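Local structure of lysyl oxidase (Pichia pastoris, 1W7C) at residues P63-A68 with G641-A646. The protein is a copper- and topaquinone-containing amine oxidase that probably oxidises primary amines, including peptidyl lysine side chains, to aldehydes. Residues are numbered along the deposited sequence; the frame is centred on the assembly and turned at random.
Sequences PNKTEA and GEDIVA. With CA (calcium ion), chain D; NAG (2-acetamido-2-deoxy-beta-D-glucopyranose), chain B.
K65 and D643 join two backbones that stay well apart, their CA atoms 10.7 Å from each other. K65 sits in the first turn of helix 65-73, and D643 lies on strand 642-654. Both CB atoms point at the other segment. The lysine spans the gap because its chain is extended throughout, with CG anti to the backbone N (chi1 -179°). The two side chains approach from opposite directions. K65 NZ donates to D643 OD2 at 2.8 Å, on the syn lone pair, in a salt bridge. A weak second bond runs from K65 NZ to D643 OD1 at 3.3 Å. D643 OD1 also binds the calcium ion at 2.3 Å, so one carboxylate serves both cations. The I644 carbonyl O and a water add further ligands. That water also accepts a bond from I644 N. D497, L498 and D499 complete the site. K65 NZ makes salt bridges to D497 and D499 as well, and the three carboxylates probably keep the buried lysine charged. On the helix side, N64, just before the helix, carries an N-linked glycan on ND2. The contact thus links a helix of the N2 domain to a calcium site of the copper amine oxidase enzyme domain, with K65 as a second-shell residue behind three metal-binding aspartates.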
loop_
_atom_site.group_PDB
_atom_site.type_symbol
_atom_site.label_atom_id
_atom_site.label_comp_id
_atom_site.label_asym_id
_atom_site.label_seq_id
_atom_site.Cartn_x
_atom_site.Cartn_y
_atom_site.Cartn_z
ATOM N N PRO A 63 -10.480 -9.994 -31.225
ATOM C CA PRO A 63 -11.365 -9.114 -31.981
ATOM C C PRO A 63 -11.098 -7.628 -31.755
ATOM O O PRO A 63 -10.576 -7.240 -30.741
ATOM C CB PRO A 63 -12.753 -9.514 -31.483
ATOM C CG PRO A 63 -12.617 -10.938 -31.060
ATOM C CD PRO A 63 -11.234 -10.934 -30.377
ATOM N N ASN A 64 -11.486 -6.842 -32.739
ATOM C CA ASN A 64 -11.470 -5.418 -32.600
ATOM C C ASN A 64 -12.619 -4.972 -31.690
ATOM O O ASN A 64 -13.591 -5.687 -31.510
ATOM C CB ASN A 64 -11.567 -4.770 -33.954
ATOM C CG ASN A 64 -10.279 -4.827 -34.741
ATOM O OD1 ASN A 64 -9.184 -5.013 -34.189
ATOM N ND2 ASN A 64 -10.427 -4.683 -36.058
ATOM N N LYS A 65 -12.492 -3.801 -31.090
ATOM C CA LYS A 65 -13.370 -3.403 -30.019
ATOM C C LYS A 65 -14.793 -3.118 -30.472
ATOM O O LYS A 65 -15.720 -3.570 -29.818
ATOM C CB LYS A 65 -12.790 -2.211 -29.244
ATOM C CG LYS A 65 -13.680 -1.767 -28.085
ATOM C CD LYS A 65 -12.983 -0.717 -27.223
ATOM C CE LYS A 65 -13.873 -0.322 -26.075
ATOM N NZ LYS A 65 -13.181 0.674 -25.210
ATOM N N THR A 66 -14.983 -2.373 -31.563
ATOM C CA THR A 66 -16.350 -2.090 -31.972
ATOM C C THR A 66 -17.115 -3.366 -32.294
ATOM O O THR A 66 -18.243 -3.535 -31.835
ATOM C CB THR A 66 -16.361 -1.117 -33.124
ATOM O OG1 THR A 66 -15.738 0.087 -32.682
ATOM C CG2 THR A 66 -17.776 -0.703 -33.509
ATOM N N GLU A 67 -16.485 -4.317 -32.978
ATOM C CA GLU A 67 -17.174 -5.573 -33.321
ATOM C C GLU A 67 -17.427 -6.366 -32.055
ATOM O O GLU A 67 -18.478 -6.999 -31.902
ATOM C CB GLU A 67 -16.418 -6.421 -34.369
ATOM C CG GLU A 67 -15.024 -6.898 -33.996
ATOM C CD GLU A 67 -14.375 -7.780 -35.072
ATOM O OE1 GLU A 67 -14.985 -7.976 -36.166
ATOM O OE2 GLU A 67 -13.262 -8.297 -34.812
ATOM N N ALA A 68 -16.515 -6.323 -31.094
ATOM C CA ALA A 68 -16.728 -7.013 -29.826
ATOM C C ALA A 68 -17.907 -6.409 -29.087
ATOM O O ALA A 68 -18.731 -7.144 -28.540
ATOM C CB ALA A 68 -15.486 -6.928 -28.970
ATOM N N GLY A 641 -14.277 13.808 -24.765
ATOM C CA GLY A 641 -15.456 13.076 -25.235
ATOM C C GLY A 641 -15.042 12.041 -26.271
ATOM O O GLY A 641 -15.378 12.133 -27.449
ATOM N N GLU A 642 -14.247 11.086 -25.827
ATOM C CA GLU A 642 -13.636 10.090 -26.670
ATOM C C GLU A 642 -13.484 8.809 -25.869
ATOM O O GLU A 642 -13.549 8.832 -24.648
ATOM C CB GLU A 642 -12.278 10.573 -27.184
ATOM C CG GLU A 642 -12.340 11.786 -28.102
ATOM C CD GLU A 642 -13.059 11.573 -29.428
ATOM O OE1 GLU A 642 -13.192 10.435 -29.907
ATOM O OE2 GLU A 642 -13.488 12.579 -30.011
ATOM N N ASP A 643 -13.239 7.704 -26.559
ATOM C CA ASP A 643 -12.888 6.448 -25.881
ATOM C C ASP A 643 -11.421 6.545 -25.482
ATOM O O ASP A 643 -10.532 6.666 -26.344
ATOM C CB ASP A 643 -13.117 5.304 -26.840
ATOM C CG ASP A 643 -12.927 3.970 -26.212
ATOM O OD1 ASP A 643 -12.432 3.900 -25.066
ATOM O OD2 ASP A 643 -13.296 2.919 -26.818
ATOM N N ILE A 644 -11.184 6.580 -24.176
ATOM C CA ILE A 644 -9.871 6.792 -23.598
ATOM C C ILE A 644 -9.362 5.453 -23.079
ATOM O O ILE A 644 -10.118 4.599 -22.571
ATOM C CB ILE A 644 -9.972 7.832 -22.443
ATOM C CG1 ILE A 644 -10.452 9.178 -22.991
ATOM C CG2 ILE A 644 -8.621 7.989 -21.724
ATOM C CD1 ILE A 644 -10.760 10.212 -21.950
ATOM N N VAL A 645 -8.048 5.287 -23.212
ATOM C CA VAL A 645 -7.314 4.193 -22.585
ATOM C C VAL A 645 -6.243 4.828 -21.673
ATOM O O VAL A 645 -5.562 5.786 -22.070
ATOM C CB VAL A 645 -6.577 3.325 -23.649
ATOM C CG1 VAL A 645 -5.752 2.229 -23.013
ATOM C CG2 VAL A 645 -7.551 2.792 -24.658
ATOM N N ALA A 646 -6.149 4.312 -20.438
ATOM C CA ALA A 646 -5.064 4.697 -19.545
ATOM C C ALA A 646 -4.032 3.579 -19.558
ATOM O O ALA A 646 -4.334 2.445 -19.362
ATOM C CB ALA A 646 -5.563 4.944 -18.132
HETATM CA CA CA D . -12.121 3.377 -22.824
HETATM C C1 NAG B . -9.207 -4.561 -36.814
HETATM C C2 NAG B . -9.514 -5.256 -38.161
HETATM C C3 NAG B . -8.419 -5.080 -39.226
HETATM C C4 NAG B . -7.943 -3.629 -39.274
HETATM C C5 NAG B . -7.697 -3.145 -37.846
HETATM C C6 NAG B . -7.200 -1.727 -37.765
HETATM C C7 NAG B . -10.894 -7.266 -38.224
HETATM C C8 NAG B . -11.038 -8.718 -37.880
HETATM N N2 NAG B . -9.745 -6.680 -37.905
HETATM O O3 NAG B . -8.911 -5.502 -40.488
HETATM O O4 NAG B . -6.694 -3.488 -39.939
HETATM O O5 NAG B . -8.860 -3.217 -37.053
HETATM O O6 NAG B . -8.246 -0.903 -38.200
HETATM O O7 NAG B . -11.823 -6.678 -38.782
HETATM O O HOH W 1 -13.395 5.415 -22.512
#